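Long-range contacts in BlEst2 (PDB 6WPX), which probably hydrolyses ester bonds as a secreted bacterial lipase or esterase, captured here in its propeptide form with an autoinhibitory C-terminal domain: residues 50-55 and 78-83; 116-121 and 252-257. One frame throughout, in Å; residues are numbered along the deposited sequence.

Contact 1 of 2, residues 50-55 and 78-83; sequences IVFVHG and YDAAFI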
ATOM      1  N   ILE A  50      16.061   7.246 -20.733  1.00 18.55           N
ATOM      2  CA  ILE A  50      15.168   6.790 -19.660  1.00 16.50           C
ATOM      3  C   ILE A  50      14.263   7.910 -19.236  1.00 20.05           C
ATOM      4  O   ILE A  50      14.741   8.996 -18.933  1.00 19.70           O
ATOM      5  CB  ILE A  50      15.949   6.239 -18.439  1.00 16.53           C
ATOM      6  CG1 ILE A  50      16.939   5.129 -18.816  1.00 15.90           C
ATOM      7  CG2 ILE A  50      14.988   5.798 -17.340  1.00 12.66           C
ATOM      8  CD1 ILE A  50      18.102   5.030 -17.815  1.00 14.08           C
ATOM      9  N   VAL A  51      12.969   7.626 -19.134  1.00 17.22           N
ATOM     10  CA  VAL A  51      12.009   8.569 -18.570  1.00 16.33           C
ATOM     11  C   VAL A  51      11.704   8.071 -17.158  1.00 20.82           C
ATOM     12  O   VAL A  51      11.199   6.960 -16.986  1.00 21.18           O
ATOM     13  CB  VAL A  51      10.734   8.743 -19.423  1.00 19.18           C
ATOM     14  CG1 VAL A  51       9.710   9.638 -18.706  1.00 19.05           C
ATOM     15  CG2 VAL A  51      11.084   9.314 -20.784  1.00 18.12           C
ATOM     16  N   PHE A  52      12.030   8.898 -16.157  1.00 17.26           N
ATOM     17  CA  PHE A  52      11.806   8.570 -14.748  1.00 16.15           C
ATOM     18  C   PHE A  52      10.457   9.080 -14.323  1.00 18.81           C
ATOM     19  O   PHE A  52      10.148  10.254 -14.529  1.00 18.41           O
ATOM     20  CB  PHE A  52      12.944   9.110 -13.871  1.00 17.01           C
ATOM     21  CG  PHE A  52      14.238   8.358 -14.086  1.00 16.08           C
ATOM     22  CD1 PHE A  52      14.517   7.193 -13.363  1.00 16.89           C
ATOM     23  CD2 PHE A  52      15.182   8.809 -15.005  1.00 15.67           C
ATOM     24  CE1 PHE A  52      15.720   6.505 -13.555  1.00 16.59           C
ATOM     25  CE2 PHE A  52      16.404   8.140 -15.164  1.00 17.75           C
ATOM     26  CZ  PHE A  52      16.659   6.990 -14.441  1.00 16.13           C
ATOM     27  N   VAL A  53       9.619   8.163 -13.794  1.00 14.92           N
ATOM     28  CA  VAL A  53       8.232   8.448 -13.412  1.00 14.35           C
ATOM     29  C   VAL A  53       8.047   8.273 -11.906  1.00 18.71           C
ATOM     30  O   VAL A  53       8.235   7.171 -11.387  1.00 18.52           O
ATOM     31  CB  VAL A  53       7.212   7.631 -14.252  1.00 16.37           C
ATOM     32  CG1 VAL A  53       5.763   8.032 -13.919  1.00 15.02           C
ATOM     33  CG2 VAL A  53       7.469   7.797 -15.751  1.00 17.11           C
ATOM     34  N   HIS A  54       7.719   9.374 -11.210  1.00 15.47           N
ATOM     35  CA  HIS A  54       7.513   9.392  -9.759  1.00 14.33           C
ATOM     36  C   HIS A  54       6.230   8.632  -9.338  1.00 19.53           C
ATOM     37  O   HIS A  54       5.395   8.257 -10.175  1.00 17.60           O
ATOM     38  CB  HIS A  54       7.446  10.834  -9.242  1.00 13.95           C
ATOM     39  CG  HIS A  54       6.223  11.566  -9.738  1.00 16.52           C
ATOM     40  ND1 HIS A  54       4.990  11.417  -9.125  1.00 16.97           N
ATOM     41  CD2 HIS A  54       6.084  12.385 -10.806  1.00 17.66           C
ATOM     42  CE1 HIS A  54       4.152  12.179  -9.817  1.00 17.63           C
ATOM     43  NE2 HIS A  54       4.770  12.773 -10.844  1.00 18.02           N
ATOM     44  N   GLY A  55       6.042   8.532  -8.031  1.00 17.54           N
ATOM     45  CA  GLY A  55       4.901   7.838  -7.460  1.00 16.73           C
ATOM     46  C   GLY A  55       3.896   8.748  -6.807  1.00 19.67           C
ATOM     47  O   GLY A  55       3.876   9.968  -7.025  1.00 16.82           O
ATOM     48  N   TYR A  78      23.528   7.116 -20.276  1.00 18.47           N
ATOM     49  CA  TYR A  78      22.116   7.202 -20.568  1.00 17.98           C
ATOM     50  C   TYR A  78      21.602   8.613 -20.539  1.00 22.88           C
ATOM     51  O   TYR A  78      21.793   9.340 -19.561  1.00 23.11           O
ATOM     52  CB  TYR A  78      21.268   6.347 -19.602  1.00 17.24           C
ATOM     53  CG  TYR A  78      21.280   4.877 -19.939  1.00 16.32           C
ATOM     54  CD1 TYR A  78      22.321   4.059 -19.523  1.00 16.75           C
ATOM     55  CD2 TYR A  78      20.288   4.319 -20.737  1.00 17.46           C
ATOM     56  CE1 TYR A  78      22.363   2.711 -19.869  1.00 19.99           C
ATOM     57  CE2 TYR A  78      20.320   2.970 -21.091  1.00 18.63           C
ATOM     58  CZ  TYR A  78      21.360   2.170 -20.652  1.00 24.61           C
ATOM     59  OH  TYR A  78      21.429   0.849 -21.017  1.00 25.36           O
ATOM     60  N   ASP A  79      20.905   8.987 -21.595  1.00 20.46           N
ATOM     61  CA  ASP A  79      20.166  10.246 -21.601  1.00 20.33           C
ATOM     62  C   ASP A  79      18.913   9.962 -20.792  1.00 24.46           C
ATOM     63  O   ASP A  79      18.548   8.788 -20.596  1.00 21.14           O
ATOM     64  CB  ASP A  79      19.827  10.710 -23.009  1.00 21.43           C
ATOM     65  CG  ASP A  79      20.994  11.426 -23.638  1.00 23.64           C
ATOM     66  OD1 ASP A  79      21.510  12.404 -23.016  1.00 20.74           O
ATOM     67  OD2 ASP A  79      21.398  11.017 -24.736  1.00 21.56           O
ATOM     68  N   ALA A  80      18.296  11.024 -20.244  1.00 22.62           N
ATOM     69  CA  ALA A  80      17.155  10.828 -19.369  1.00 21.40           C
ATOM     70  C   ALA A  80      16.244  12.011 -19.399  1.00 25.35           C
ATOM     71  O   ALA A  80      16.661  13.097 -19.792  1.00 26.05           O
ATOM     72  CB  ALA A  80      17.637  10.572 -17.932  1.00 21.36           C
ATOM     73  N   ALA A  81      14.989  11.802 -18.990  1.00 21.27           N
ATOM     74  CA  ALA A  81      13.972  12.851 -18.879  1.00 21.76           C
ATOM     75  C   ALA A  81      13.173  12.563 -17.609  1.00 22.70           C
ATOM     76  O   ALA A  81      13.151  11.432 -17.140  1.00 18.99           O
ATOM     77  CB  ALA A  81      13.070  12.877 -20.113  1.00 22.66           C
ATOM     78  N   PHE A  82      12.636  13.601 -16.997  1.00 21.00           N
ATOM     79  CA  PHE A  82      11.928  13.485 -15.718  1.00 20.12           C
ATOM     80  C   PHE A  82      10.627  14.209 -15.892  1.00 25.97           C
ATOM     81  O   PHE A  82      10.619  15.302 -16.447  1.00 26.97           O
ATOM     82  CB  PHE A  82      12.780  14.130 -14.590  1.00 21.38           C
ATOM     83  CG  PHE A  82      14.170  13.526 -14.499  1.00 21.06           C
ATOM     84  CD1 PHE A  82      15.209  14.005 -15.291  1.00 24.35           C
ATOM     85  CD2 PHE A  82      14.417  12.441 -13.669  1.00 19.12           C
ATOM     86  CE1 PHE A  82      16.479  13.405 -15.252  1.00 24.50           C
ATOM     87  CE2 PHE A  82      15.693  11.853 -13.608  1.00 22.21           C
ATOM     88  CZ  PHE A  82      16.706  12.316 -14.421  1.00 22.42           C
ATOM     89  N   ILE A  83       9.529  13.606 -15.441  1.00 22.33           N
ATOM     90  CA  ILE A  83       8.202  14.173 -15.625  1.00 21.89           C
ATOM     91  C   ILE A  83       7.443  14.345 -14.308  1.00 24.86           C
ATOM     92  O   ILE A  83       7.603  13.550 -13.377  1.00 21.60           O
ATOM     93  CB  ILE A  83       7.414  13.295 -16.654  1.00 24.92           C
ATOM     94  CG1 ILE A  83       6.066  13.964 -17.067  1.00 26.37           C
ATOM     95  CG2 ILE A  83       7.218  11.834 -16.130  1.00 24.04           C
ATOM     96  CD1 ILE A  83       5.405  13.418 -18.284  1.00 26.59           C
TER
HETATM   97  O   HOH W   1       9.296  11.778 -12.341  1.00 20.92           O

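Contact 2 of 2, residues 116-121 and 252-257; sequences VSYSKG and WDHFSI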
ATOM      1  N   VAL A 116      11.335   4.096 -16.308  1.00 15.87           N
ATOM      2  CA  VAL A 116      11.759   3.629 -14.983  1.00 14.28           C
ATOM      3  C   VAL A 116      10.763   4.315 -14.080  1.00 18.94           C
ATOM      4  O   VAL A 116      10.769   5.534 -13.962  1.00 18.01           O
ATOM      5  CB  VAL A 116      13.237   3.841 -14.579  1.00 16.31           C
ATOM      6  CG1 VAL A 116      13.439   3.479 -13.091  1.00 15.07           C
ATOM      7  CG2 VAL A 116      14.149   2.965 -15.449  1.00 16.59           C
ATOM      8  N   SER A 117       9.828   3.533 -13.556  1.00 16.22           N
ATOM      9  CA  SER A 117       8.698   4.047 -12.817  1.00 15.89           C
ATOM     10  C   SER A 117       8.622   3.573 -11.393  1.00 19.32           C
ATOM     11  O   SER A 117       8.659   2.381 -11.120  1.00 19.03           O
ATOM     12  CB  SER A 117       7.423   3.691 -13.562  1.00 19.08           C
ATOM     13  OG  SER A 117       7.528   4.181 -14.888  1.00 22.16           O
ATOM     14  N   TYR A 118       8.420   4.508 -10.492  1.00 15.82           N
ATOM     15  CA  TYR A 118       8.349   4.223  -9.070  1.00 14.36           C
ATOM     16  C   TYR A 118       6.952   4.223  -8.514  1.00 18.06           C
ATOM     17  O   TYR A 118       6.192   5.145  -8.797  1.00 17.56           O
ATOM     18  CB  TYR A 118       9.166   5.310  -8.360  1.00 14.70           C
ATOM     19  CG  TYR A 118       9.046   5.378  -6.844  1.00 13.33           C
ATOM     20  CD1 TYR A 118       9.329   4.263  -6.052  1.00 13.53           C
ATOM     21  CD2 TYR A 118       8.878   6.602  -6.201  1.00 15.41           C
ATOM     22  CE1 TYR A 118       9.395   4.358  -4.664  1.00 15.70           C
ATOM     23  CE2 TYR A 118       8.937   6.710  -4.813  1.00 16.35           C
ATOM     24  CZ  TYR A 118       9.185   5.587  -4.048  1.00 18.46           C
ATOM     25  OH  TYR A 118       9.215   5.711  -2.685  1.00 13.53           O
ATOM     26  N   SER A 119       6.651   3.254  -7.603  1.00 16.24           N
ATOM     27  CA  SER A 119       5.398   3.235  -6.836  1.00 15.11           C
ATOM     28  C   SER A 119       4.194   3.326  -7.791  1.00 17.47           C
ATOM     29  O   SER A 119       4.222   2.655  -8.823  1.00 16.90           O
ATOM     30  CB  SER A 119       5.469   4.321  -5.747  1.00 19.45           C
ATOM     31  OG  SER A 119       4.259   4.768  -5.155  1.00 41.24           O
ATOM     32  N   LYS A 120       3.201   4.196  -7.541  1.00 13.29           N
ATOM     33  CA  LYS A 120       2.063   4.360  -8.428  1.00 14.12           C
ATOM     34  C   LYS A 120       2.460   4.727  -9.883  1.00 18.80           C
ATOM     35  O   LYS A 120       1.693   4.468 -10.814  1.00 18.56           O
ATOM     36  CB  LYS A 120       1.083   5.395  -7.843  1.00 15.59           C
ATOM     37  CG  LYS A 120      -0.150   5.591  -8.716  1.00 20.31           C
ATOM     38  CD  LYS A 120      -1.193   6.535  -8.086  1.00 16.36           C
ATOM     39  CE  LYS A 120      -2.208   6.907  -9.142  1.00 17.07           C
ATOM     40  NZ  LYS A 120      -1.641   7.930 -10.051  1.00 22.66           N
ATOM     41  N   GLY A 121       3.629   5.351 -10.058  1.00 15.88           N
ATOM     42  CA  GLY A 121       4.135   5.688 -11.384  1.00 15.91           C
ATOM     43  C   GLY A 121       4.197   4.482 -12.315  1.00 18.93           C
ATOM     44  O   GLY A 121       4.044   4.653 -13.511  1.00 20.11           O
ATOM     45  N   TRP A 252      15.816  -3.408  -0.185  1.00 16.24           N
ATOM     46  CA  TRP A 252      15.435  -2.012  -0.252  1.00 15.53           C
ATOM     47  C   TRP A 252      14.124  -1.817   0.463  1.00 17.96           C
ATOM     48  O   TRP A 252      13.301  -2.723   0.510  1.00 15.80           O
ATOM     49  CB  TRP A 252      15.275  -1.544  -1.726  1.00 13.58           C
ATOM     50  CG  TRP A 252      16.377  -2.004  -2.637  1.00 14.59           C
ATOM     51  CD1 TRP A 252      17.710  -1.735  -2.517  1.00 18.33           C
ATOM     52  CD2 TRP A 252      16.243  -2.880  -3.766  1.00 14.43           C
ATOM     53  NE1 TRP A 252      18.421  -2.391  -3.507  1.00 17.19           N
ATOM     54  CE2 TRP A 252      17.543  -3.110  -4.280  1.00 19.06           C
ATOM     55  CE3 TRP A 252      15.145  -3.495  -4.400  1.00 15.08           C
ATOM     56  CZ2 TRP A 252      17.768  -3.917  -5.404  1.00 18.40           C
ATOM     57  CZ3 TRP A 252      15.369  -4.270  -5.523  1.00 15.84           C
ATOM     58  CH2 TRP A 252      16.666  -4.499  -5.997  1.00 16.98           C
ATOM     59  N   ASP A 253      13.935  -0.622   1.013  1.00 14.02           N
ATOM     60  CA  ASP A 253      12.660  -0.263   1.579  1.00 13.95           C
ATOM     61  C   ASP A 253      12.051   0.647   0.523  1.00 18.09           C
ATOM     62  O   ASP A 253      12.713   0.949  -0.491  1.00 15.18           O
ATOM     63  CB  ASP A 253      12.774   0.381   2.983  1.00 14.95           C
ATOM     64  CG  ASP A 253      13.599   1.654   3.080  1.00 19.22           C
ATOM     65  OD1 ASP A 253      13.407   2.544   2.251  1.00 18.67           O
ATOM     66  OD2 ASP A 253      14.357   1.790   4.051  1.00 31.22           O
ATOM     67  N   HIS A 254      10.816   1.095   0.742  1.00 14.09           N
ATOM     68  CA  HIS A 254      10.134   1.935  -0.243  1.00 13.05           C
ATOM     69  C   HIS A 254      10.855   3.248  -0.555  1.00 16.60           C
ATOM     70  O   HIS A 254      10.686   3.747  -1.649  1.00 14.49           O
ATOM     71  CB  HIS A 254       8.683   2.200   0.178  1.00 13.27           C
ATOM     72  CG  HIS A 254       7.796   2.473  -0.984  1.00 16.67           C
ATOM     73  ND1 HIS A 254       7.589   1.512  -1.995  1.00 19.20           N
ATOM     74  CD2 HIS A 254       7.072   3.572  -1.269  1.00 17.58           C
ATOM     75  CE1 HIS A 254       6.762   2.081  -2.847  1.00 17.89           C
ATOM     76  NE2 HIS A 254       6.449   3.327  -2.464  1.00 18.05           N
ATOM     77  N   PHE A 255      11.650   3.792   0.379  1.00 14.64           N
ATOM     78  CA  PHE A 255      12.389   5.028   0.102  1.00 16.19           C
ATOM     79  C   PHE A 255      13.727   4.739  -0.570  1.00 17.02           C
ATOM     80  O   PHE A 255      14.090   5.433  -1.499  1.00 18.49           O
ATOM     81  CB  PHE A 255      12.618   5.867   1.382  1.00 19.35           C
ATOM     82  CG  PHE A 255      11.374   6.276   2.138  1.00 21.33           C
ATOM     83  CD1 PHE A 255      10.187   6.547   1.467  1.00 24.28           C
ATOM     84  CD2 PHE A 255      11.407   6.457   3.510  1.00 23.96           C
ATOM     85  CE1 PHE A 255       9.042   6.939   2.164  1.00 24.57           C
ATOM     86  CE2 PHE A 255      10.266   6.874   4.204  1.00 25.67           C
ATOM     87  CZ  PHE A 255       9.094   7.102   3.525  1.00 22.88           C
ATOM     88  N   SER A 256      14.458   3.724  -0.105  1.00 11.52           N
ATOM     89  CA  SER A 256      15.780   3.433  -0.645  1.00 13.72           C
ATOM     90  C   SER A 256      15.784   2.856  -2.093  1.00 18.02           C
ATOM     91  O   SER A 256      16.805   2.933  -2.781  1.00 17.57           O
ATOM     92  CB  SER A 256      16.563   2.532   0.306  1.00 14.59           C
ATOM     93  OG  SER A 256      16.119   1.192   0.205  1.00 16.35           O
ATOM     94  N   ILE A 257      14.670   2.259  -2.524  1.00 14.11           N
ATOM     95  CA  ILE A 257      14.548   1.616  -3.842  1.00 12.76           C
ATOM     96  C   ILE A 257      14.720   2.611  -5.018  1.00 17.01           C
ATOM     97  O   ILE A 257      14.990   2.184  -6.135  1.00 17.75           O
ATOM     98  CB  ILE A 257      13.236   0.787  -3.954  1.00 13.64           C
ATOM     99  CG1 ILE A 257      13.361  -0.313  -5.045  1.00 12.66           C
ATOM    100  CG2 ILE A 257      11.992   1.697  -4.163  1.00 12.88           C
ATOM    101  CD1 ILE A 257      12.160  -1.296  -5.099  1.00 14.44           C
TER

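Contact 1 of 2, residues 50-55 and 78-83
I50, V51 and F52 run beside A80, A81 and F82 as parallel strands, and this half of the contact is tight. I50 takes part twice: its N donates to D79 O at 2.9 Å, and its O accepts from A81 N at 2.8 Å. F52 N then gives a nearly straight bond to A81 O (170° at the hydrogen). F52 and F82 both hold CG anti to the carbonyl carbon (chi1 -56° in F82), which leaves their rings pointing the same way. The planes lie 9° apart but are slid, so overlap is slight; F52 CD2 and F82 CE2 come to 3.4 Å. A80 CB meets the F52 ring edge in its plane. W63 and F64 add further rings.

The other end is loose. The strands spread past F52, and a water enters between them. It donates to F52 O at 2.8 Å and to I83 O at 2.7 Å, and accepts weakly from H54 N. V53 and I83 keep only a light methyl contact, CG2 to CG2 at 4.1 Å. I83 O faces the edge of the H54 ring. Strand 50-53, helix 69-75 and strand 80-83 form a beta-alpha-beta crossover in the central sheet of the alpha/beta-hydrolase fold.

Contact 2 of 2, residues 116-121 and 252-257
Y118 reaches H254 in two ways. Its OH donates to H254 O at 2.7 Å, arriving above the carbonyl plane. Its ring also makes an offset stack with the imidazole, centroids 5.0 Å apart and planes at 30°, with Y118 CE1 lying over one face of H254 toward the rim. I257 CG2 packs against Y118 CE1 at 3.8 Å. S119 comes to the edge of the same imidazole: its CB is 3.6 Å from H254 NE2, and its OG lies in the ring plane, 3.8 Å from NE2.

A second shell positions them. S119 sits in a type II' turn from Y118 to G121, with an unusual positive phi of 53°. This sharp turn between strand 113-118 and helix 121-131 has the form of the nucleophile elbow of alpha/beta hydrolases. D253 OD1 accepts from F255 N, an Asx turn, and from S256 N, which extends it to an Asx motif. H254 holds CG anti to the backbone N (chi1 -154°), and D231 OD2 accepts from its ND1; together these set NE2 toward S119.

The arrangement is consistent with a catalytic triad of S119, H254 and D231. At this spacing the serine hydroxyl would need a small movement to hydrogen-bond the histidine.

In the fold
The contact centres lie about 13 Å apart. Along the chain, both segments of contact 1 come before either segment of contact 2. Both reach one mixed sheet: contact 1 through two of its strands, contact 2 through strand 113-118 alone. Strand 50-53 lies between strands 80-83 and 113-118. V53 joins the contacts directly, with V53 O 2.8 Å from Y118 N and V53 N 2.9 Å from V116 O, both probable hydrogen bonds. Helix 260-267 packs on side chains of both, and W63 touches F52 and Y118. Contact 1 thus builds sheet beside the strand whose end carries the probable nucleophile. Contact 2 brings in the much later loop bearing the probable catalytic histidine.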